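Local coordinates for calreticulin, putative (Trypanosoma cruzi, PDB 5HCF), which probably acts as a lectin-like chaperone that binds carbohydrate and peptide portions of client proteins through its legume-lectin-type globular domain, at residues N118-I123 with Y158-D163; Q171-E174 with L178-P181. One frame throughout, in Å; residues are numbered along the deposited sequence.

Both contacts belong to the concanavalin-like globular domain, and their centres lie about 18 Å apart. Contact 1 comes first along the chain and joins the two sheets of the sandwich, strand 117-126 meeting strand 157-162 across the interior, with the contact's centre about 8 Å from the centre of the chain. Contact 2 follows, its centre about 22 Å from that of the chain, where strand 165-171 gives way to the short helix 172-175 and the chain moves into the long loop before strand 208-217. Strands 157-162 and 165-171 are antiparallel neighbours, and the ring of Y158 packs against the backbone at Q171 and L172, bridging from the strand of contact 1 to the start of the helix in contact 2.

Contact 1: N118-I123 with Y158-D163; sequences NRVHII and YEFFLD
Beside the apolar meeting of V120 and I122 with F160, the hydroxyl OH of Y158 is gripped by two groups, the carboxylate oxygen OD2 of D175 and the indole NE1 of W133. Together they satisfy a buried oxygen and fix the tyrosine ring, whose edge-to-face stack on W176 holds it further; a tyrosine suits the spot because its ring can join the core while its tip takes polar partners. The contact itself is purely apolar. V120 and F160 approach from opposite directions, and CG1 of V120 lies 3.8 Å from CZ of F160. With CG anti to the backbone N (chi1 164°), the F160 ring extends toward strand 117-126, presenting CZ and CE1 to V120. The other valine branch also reaches the ring's far end, CG2 to CZ of F160 being 4.1 Å. Deeper along the same side chain, CD1 of I122 comes within 4.2 Å of CB of F160. The small branched valine thus takes the far end of the phenylalanine and the longer isoleucine fills in beside its stem. CA atoms of I122 and F160 stand 9.2 Å apart, a spacing suited to side chains meeting between two sheets of a beta sandwich. Y148 on strand 145-152 and K167 on strand 165-171 flank F160, while I122 also touches F109 of strand 107-114 and L150 of strand 145-152, tying both sheets together.

Contact 2: Q171-E174 with L178-P181; sequences QLEE and LLLP
L172 and E173, in the first turn of a short helix, meet L178 and L179 of the loop that follows, at the edge of the legume-lectin-type sandwich; in calreticulins this loop probably leads toward the P-domain arm. Q171 occupies the N-cap position of the helix, and a weak backbone bond, 3.1 Å from N of E174 to O of Q171, closes its first turn. The apolar contacts fall to the leucines. CD1 of L178 lies 4.2 Å from CB of L172 and touches the backbone as well, 3.7 Å from O of L172. Both leucines are buried and suit a place where the helix and loop close over strand 117-126: L172 rests on L124, L178 on Y126. The polar element is the carboxylate of E173, whose OE1 forms a salt bridge with NH2 of R182, just after the loop segment, which gives the charge a partner. Its chain is extended, CG anti to the backbone N (chi1 -173°), and L179 crosses it at about a right angle. The partly exposed leucine packs against the whole end of the glutamate, from CG to the carboxylate: CD1 of L179 lies 3.8 Å from CG, 3.7 Å from CD and 3.9 Å from OE2 of E173.

Contact 1: N118-I123 with Y158-D163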
ATOM      1  N   ASN A 118      -8.742   9.342  -9.362  1.00 30.64           N
ATOM      2  CA  ASN A 118      -8.659   8.811  -7.997  1.00 31.76           C
ATOM      3  C   ASN A 118      -8.904   7.305  -7.966  1.00 33.11           C
ATOM      4  O   ASN A 118      -9.946   6.830  -8.416  1.00 36.07           O
ATOM      5  CB  ASN A 118      -9.670   9.536  -7.087  1.00 31.36           C
ATOM      6  CG  ASN A 118      -9.654   9.040  -5.641  1.00 30.24           C
ATOM      7  OD1 ASN A 118      -9.608   7.837  -5.366  1.00 28.67           O
ATOM      8  ND2 ASN A 118      -9.706   9.981  -4.705  1.00 31.88           N
ATOM      9  N   ARG A 119      -7.952   6.556  -7.420  1.00 31.82           N
ATOM     10  CA  ARG A 119      -8.133   5.117  -7.260  1.00 32.92           C
ATOM     11  C   ARG A 119      -7.195   4.536  -6.209  1.00 33.16           C
ATOM     12  O   ARG A 119      -6.190   5.151  -5.839  1.00 31.54           O
ATOM     13  CB  ARG A 119      -7.912   4.389  -8.586  1.00 31.06           C
ATOM     14  CG  ARG A 119      -6.446   4.177  -8.935  1.00 31.62           C
ATOM     15  CD  ARG A 119      -6.304   3.311 -10.173  1.00 33.62           C
ATOM     16  NE  ARG A 119      -6.885   1.987  -9.960  1.00 35.06           N
ATOM     17  CZ  ARG A 119      -6.794   0.976 -10.818  1.00 34.44           C
ATOM     18  NH1 ARG A 119      -6.134   1.121 -11.962  1.00 35.33           N
ATOM     19  NH2 ARG A 119      -7.359  -0.187 -10.528  1.00 32.54           N
ATOM     20  N   VAL A 120      -7.531   3.339  -5.737  1.00 33.53           N
ATOM     21  CA  VAL A 120      -6.625   2.576  -4.891  1.00 32.87           C
ATOM     22  C   VAL A 120      -5.877   1.571  -5.752  1.00 31.98           C
ATOM     23  O   VAL A 120      -6.485   0.717  -6.387  1.00 30.72           O
ATOM     24  CB  VAL A 120      -7.376   1.849  -3.756  1.00 31.19           C
ATOM     25  CG1 VAL A 120      -6.403   1.069  -2.884  1.00 28.15           C
ATOM     26  CG2 VAL A 120      -8.190   2.846  -2.926  1.00 30.21           C
ATOM     27  N   HIS A 121      -4.553   1.667  -5.765  1.00 33.76           N
ATOM     28  CA  HIS A 121      -3.747   0.755  -6.563  1.00 31.61           C
ATOM     29  C   HIS A 121      -3.631  -0.592  -5.891  1.00 32.47           C
ATOM     30  O   HIS A 121      -3.288  -0.678  -4.711  1.00 34.12           O
ATOM     31  CB  HIS A 121      -2.337   1.305  -6.783  1.00 31.25           C
ATOM     32  CG  HIS A 121      -2.267   2.437  -7.757  1.00 32.32           C
ATOM     33  ND1 HIS A 121      -2.637   2.306  -9.075  1.00 34.49           N
ATOM     34  CD2 HIS A 121      -1.846   3.716  -7.603  1.00 31.94           C
ATOM     35  CE1 HIS A 121      -2.461   3.462  -9.695  1.00 34.92           C
ATOM     36  NE2 HIS A 121      -1.981   4.331  -8.824  1.00 33.60           N
ATOM     37  N   ILE A 122      -3.922  -1.643  -6.646  1.00 32.14           N
ATOM     38  CA  ILE A 122      -3.525  -2.982  -6.246  1.00 31.10           C
ATOM     39  C   ILE A 122      -2.883  -3.636  -7.457  1.00 33.14           C
ATOM     40  O   ILE A 122      -3.559  -4.294  -8.248  1.00 35.87           O
ATOM     41  CB  ILE A 122      -4.698  -3.827  -5.746  1.00 29.26           C
ATOM     42  CG1 ILE A 122      -5.446  -3.099  -4.630  1.00 24.69           C
ATOM     43  CG2 ILE A 122      -4.188  -5.177  -5.256  1.00 31.22           C
ATOM     44  CD1 ILE A 122      -6.597  -3.883  -4.065  1.00 24.14           C
ATOM     45  N   ILE A 123      -1.574  -3.443  -7.596  1.00 30.67           N
ATOM     46  CA  ILE A 123      -0.857  -3.886  -8.785  1.00 31.44           C
ATOM     47  C   ILE A 123       0.055  -5.062  -8.457  1.00 33.32           C
ATOM     48  O   ILE A 123       0.939  -4.964  -7.602  1.00 33.27           O
ATOM     49  CB  ILE A 123      -0.023  -2.744  -9.400  1.00 31.35           C
ATOM     50  CG1 ILE A 123      -0.916  -1.541  -9.716  1.00 32.31           C
ATOM     51  CG2 ILE A 123       0.696  -3.215 -10.653  1.00 30.84           C
ATOM     52  CD1 ILE A 123      -0.198  -0.410 -10.417  1.00 32.14           C
ATOM     53  N   TYR A 158      -8.959 -12.860  -2.481  1.00 38.20           N
ATOM     54  CA  TYR A 158      -8.396 -11.671  -1.850  1.00 36.82           C
ATOM     55  C   TYR A 158      -9.488 -10.820  -1.211  1.00 38.54           C
ATOM     56  O   TYR A 158     -10.676 -10.982  -1.501  1.00 39.13           O
ATOM     57  CB  TYR A 158      -7.620 -10.834  -2.862  1.00 35.80           C
ATOM     58  CG  TYR A 158      -8.509 -10.019  -3.771  1.00 36.83           C
ATOM     59  CD1 TYR A 158      -9.146 -10.605  -4.858  1.00 37.66           C
ATOM     60  CD2 TYR A 158      -8.724  -8.666  -3.536  1.00 34.48           C
ATOM     61  CE1 TYR A 158      -9.963  -9.863  -5.695  1.00 36.50           C
ATOM     62  CE2 TYR A 158      -9.539  -7.920  -4.363  1.00 33.51           C
ATOM     63  CZ  TYR A 158     -10.156  -8.523  -5.441  1.00 34.65           C
ATOM     64  OH  TYR A 158     -10.971  -7.784  -6.268  1.00 35.73           O
ATOM     65  N   GLU A 159      -9.084  -9.913  -0.333  1.00 37.74           N
ATOM     66  CA  GLU A 159     -10.022  -8.974   0.244  1.00 37.41           C
ATOM     67  C   GLU A 159      -9.322  -7.666   0.586  1.00 36.72           C
ATOM     68  O   GLU A 159      -8.249  -7.663   1.191  1.00 34.78           O
ATOM     69  CB  GLU A 159     -10.687  -9.578   1.482  1.00 40.32           C
ATOM     70  CG  GLU A 159     -11.886  -8.785   1.996  1.00 42.37           C
ATOM     71  CD  GLU A 159     -12.733  -9.582   2.962  1.00 44.10           C
ATOM     72  OE1 GLU A 159     -12.311 -10.697   3.341  1.00 45.64           O
ATOM     73  OE2 GLU A 159     -13.822  -9.100   3.338  1.00 44.24           O
ATOM     74  N   PHE A 160      -9.944  -6.554   0.202  1.00 37.05           N
ATOM     75  CA  PHE A 160      -9.379  -5.232   0.447  1.00 35.63           C
ATOM     76  C   PHE A 160     -10.201  -4.468   1.482  1.00 38.97           C
ATOM     77  O   PHE A 160     -11.418  -4.337   1.352  1.00 41.62           O
ATOM     78  CB  PHE A 160      -9.302  -4.433  -0.855  1.00 33.29           C
ATOM     79  CG  PHE A 160      -9.097  -2.962  -0.645  1.00 33.85           C
ATOM     80  CD1 PHE A 160      -7.948  -2.491  -0.030  1.00 34.29           C
ATOM     81  CD2 PHE A 160     -10.059  -2.049  -1.046  1.00 33.02           C
ATOM     82  CE1 PHE A 160      -7.760  -1.137   0.173  1.00 33.76           C
ATOM     83  CE2 PHE A 160      -9.874  -0.692  -0.847  1.00 31.73           C
ATOM     84  CZ  PHE A 160      -8.725  -0.238  -0.234  1.00 32.74           C
ATOM     85  N   PHE A 161      -9.525  -3.955   2.504  1.00 38.85           N
ATOM     86  CA  PHE A 161     -10.192  -3.217   3.566  1.00 39.00           C
ATOM     87  C   PHE A 161      -9.761  -1.763   3.563  1.00 39.08           C
ATOM     88  O   PHE A 161      -8.572  -1.457   3.469  1.00 37.46           O
ATOM     89  CB  PHE A 161      -9.887  -3.844   4.929  1.00 40.09           C
ATOM     90  CG  PHE A 161     -10.322  -5.272   5.049  1.00 42.10           C
ATOM     91  CD1 PHE A 161      -9.560  -6.292   4.499  1.00 41.85           C
ATOM     92  CD2 PHE A 161     -11.489  -5.599   5.721  1.00 42.75           C
ATOM     93  CE1 PHE A 161      -9.961  -7.606   4.602  1.00 43.16           C
ATOM     94  CE2 PHE A 161     -11.894  -6.913   5.834  1.00 43.10           C
ATOM     95  CZ  PHE A 161     -11.129  -7.918   5.275  1.00 44.37           C
ATOM     96  N   LEU A 162     -10.732  -0.866   3.674  1.00 40.86           N
ATOM     97  CA  LEU A 162     -10.440   0.547   3.848  1.00 40.78           C
ATOM     98  C   LEU A 162     -10.989   0.981   5.201  1.00 40.78           C
ATOM     99  O   LEU A 162     -12.173   0.796   5.480  1.00 41.08           O
ATOM    100  CB  LEU A 162     -11.043   1.374   2.712  1.00 41.85           C
ATOM    101  CG  LEU A 162     -10.498   2.792   2.534  1.00 43.26           C
ATOM    102  CD1 LEU A 162     -10.424   3.126   1.052  1.00 42.23           C
ATOM    103  CD2 LEU A 162     -11.347   3.807   3.273  1.00 46.56           C
ATOM    104  N   ASP A 163     -10.118   1.532   6.041  1.00 40.66           N
ATOM    105  CA  ASP A 163     -10.480   1.922   7.401  1.00 42.77           C
ATOM    106  C   ASP A 163     -11.107   0.773   8.184  1.00 45.60           C
ATOM    107  O   ASP A 163     -12.042   0.975   8.956  1.00 46.24           O
ATOM    108  CB  ASP A 163     -11.437   3.112   7.380  1.00 42.50           C
ATOM    109  CG  ASP A 163     -10.825   4.335   6.745  1.00 41.73           C
ATOM    110  OD1 ASP A 163      -9.581   4.440   6.739  1.00 42.65           O
ATOM    111  OD2 ASP A 163     -11.586   5.188   6.250  1.00 41.61           O
TER

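Contact 2: Q171-E174 with L178-P181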
ATOM      1  N   GLN A 171     -11.833 -12.955  -6.585  1.00 40.02           N
ATOM      2  CA  GLN A 171     -10.827 -13.926  -6.996  1.00 38.92           C
ATOM      3  C   GLN A 171      -9.739 -13.249  -7.824  1.00 37.90           C
ATOM      4  O   GLN A 171     -10.045 -12.451  -8.712  1.00 38.51           O
ATOM      5  CB  GLN A 171     -11.473 -15.053  -7.810  1.00 39.82           C
ATOM      6  CG  GLN A 171     -12.705 -15.703  -7.178  1.00 43.64           C
ATOM      7  CD  GLN A 171     -12.530 -16.059  -5.715  1.00 47.30           C
ATOM      8  OE1 GLN A 171     -11.573 -16.734  -5.336  1.00 49.83           O
ATOM      9  NE2 GLN A 171     -13.470 -15.621  -4.884  1.00 48.10           N
ATOM     10  N   LEU A 172      -8.478 -13.574  -7.545  1.00 37.72           N
ATOM     11  CA  LEU A 172      -7.349 -12.995  -8.281  1.00 37.42           C
ATOM     12  C   LEU A 172      -7.463 -13.223  -9.781  1.00 37.91           C
ATOM     13  O   LEU A 172      -7.208 -12.324 -10.580  1.00 38.76           O
ATOM     14  CB  LEU A 172      -6.026 -13.581  -7.791  1.00 36.62           C
ATOM     15  CG  LEU A 172      -5.548 -13.195  -6.395  1.00 37.90           C
ATOM     16  CD1 LEU A 172      -4.322 -14.015  -6.034  1.00 39.47           C
ATOM     17  CD2 LEU A 172      -5.234 -11.711  -6.338  1.00 36.11           C
ATOM     18  N   GLU A 173      -7.859 -14.435 -10.149  1.00 38.30           N
ATOM     19  CA  GLU A 173      -7.971 -14.831 -11.546  1.00 39.47           C
ATOM     20  C   GLU A 173      -9.035 -14.023 -12.290  1.00 38.55           C
ATOM     21  O   GLU A 173      -8.912 -13.772 -13.491  1.00 37.53           O
ATOM     22  CB  GLU A 173      -8.282 -16.328 -11.632  1.00 41.03           C
ATOM     23  CG  GLU A 173      -8.265 -16.897 -13.032  1.00 43.58           C
ATOM     24  CD  GLU A 173      -8.567 -18.382 -13.048  1.00 47.79           C
ATOM     25  OE1 GLU A 173      -9.145 -18.864 -14.047  1.00 49.72           O
ATOM     26  OE2 GLU A 173      -8.232 -19.066 -12.058  1.00 49.17           O
ATOM     27  N   GLU A 174     -10.077 -13.621 -11.569  1.00 38.38           N
ATOM     28  CA  GLU A 174     -11.205 -12.919 -12.167  1.00 40.03           C
ATOM     29  C   GLU A 174     -11.060 -11.388 -12.153  1.00 41.86           C
ATOM     30  O   GLU A 174     -11.497 -10.714 -13.083  1.00 44.75           O
ATOM     31  CB  GLU A 174     -12.496 -13.339 -11.457  1.00 41.98           C
ATOM     32  CG  GLU A 174     -12.800 -14.845 -11.561  1.00 42.72           C
ATOM     33  CD  GLU A 174     -14.051 -15.262 -10.795  1.00 44.43           C
ATOM     34  OE1 GLU A 174     -14.468 -14.531  -9.874  1.00 48.95           O
ATOM     35  OE2 GLU A 174     -14.622 -16.322 -11.112  1.00 42.71           O
ATOM     36  N   LEU A 178      -4.532 -12.119 -15.351  1.00 34.20           N
ATOM     37  CA  LEU A 178      -3.342 -12.907 -15.061  1.00 33.42           C
ATOM     38  C   LEU A 178      -3.192 -14.074 -16.014  1.00 34.64           C
ATOM     39  O   LEU A 178      -2.101 -14.325 -16.526  1.00 37.52           O
ATOM     40  CB  LEU A 178      -3.375 -13.420 -13.620  1.00 30.70           C
ATOM     41  CG  LEU A 178      -3.525 -12.338 -12.553  1.00 29.85           C
ATOM     42  CD1 LEU A 178      -3.626 -12.937 -11.152  1.00 28.66           C
ATOM     43  CD2 LEU A 178      -2.361 -11.360 -12.651  1.00 28.52           C
ATOM     44  N   LEU A 179      -4.289 -14.781 -16.261  1.00 33.20           N
ATOM     45  CA  LEU A 179      -4.230 -16.009 -17.045  1.00 31.22           C
ATOM     46  C   LEU A 179      -4.893 -15.860 -18.409  1.00 34.59           C
ATOM     47  O   LEU A 179      -5.562 -14.857 -18.685  1.00 36.68           O
ATOM     48  CB  LEU A 179      -4.875 -17.154 -16.265  1.00 26.77           C
ATOM     49  CG  LEU A 179      -4.245 -17.470 -14.906  1.00 25.23           C
ATOM     50  CD1 LEU A 179      -5.013 -18.565 -14.200  1.00 26.28           C
ATOM     51  CD2 LEU A 179      -2.776 -17.859 -15.054  1.00 24.66           C
ATOM     52  N   LEU A 180      -4.684 -16.860 -19.260  1.00 34.24           N
ATOM     53  CA  LEU A 180      -5.316 -16.918 -20.571  1.00 35.00           C
ATOM     54  C   LEU A 180      -6.819 -17.127 -20.427  1.00 37.28           C
ATOM     55  O   LEU A 180      -7.297 -17.476 -19.350  1.00 40.89           O
ATOM     56  CB  LEU A 180      -4.704 -18.044 -21.406  1.00 34.31           C
ATOM     57  CG  LEU A 180      -3.231 -17.902 -21.803  1.00 32.77           C
ATOM     58  CD1 LEU A 180      -2.737 -19.167 -22.500  1.00 31.59           C
ATOM     59  CD2 LEU A 180      -3.026 -16.685 -22.690  1.00 30.96           C
ATOM     60  N   PRO A 181      -7.571 -16.926 -21.517  1.00 36.42           N
ATOM     61  CA  PRO A 181      -9.016 -17.177 -21.491  1.00 37.31           C
ATOM     62  C   PRO A 181      -9.323 -18.667 -21.401  1.00 39.82           C
ATOM     63  O   PRO A 181      -8.653 -19.472 -22.052  1.00 42.04           O
ATOM     64  CB  PRO A 181      -9.508 -16.601 -22.828  1.00 37.37           C
ATOM     65  CG  PRO A 181      -8.381 -15.752 -23.341  1.00 36.79           C
ATOM     66  CD  PRO A 181      -7.129 -16.371 -22.805  1.00 36.26           C
TER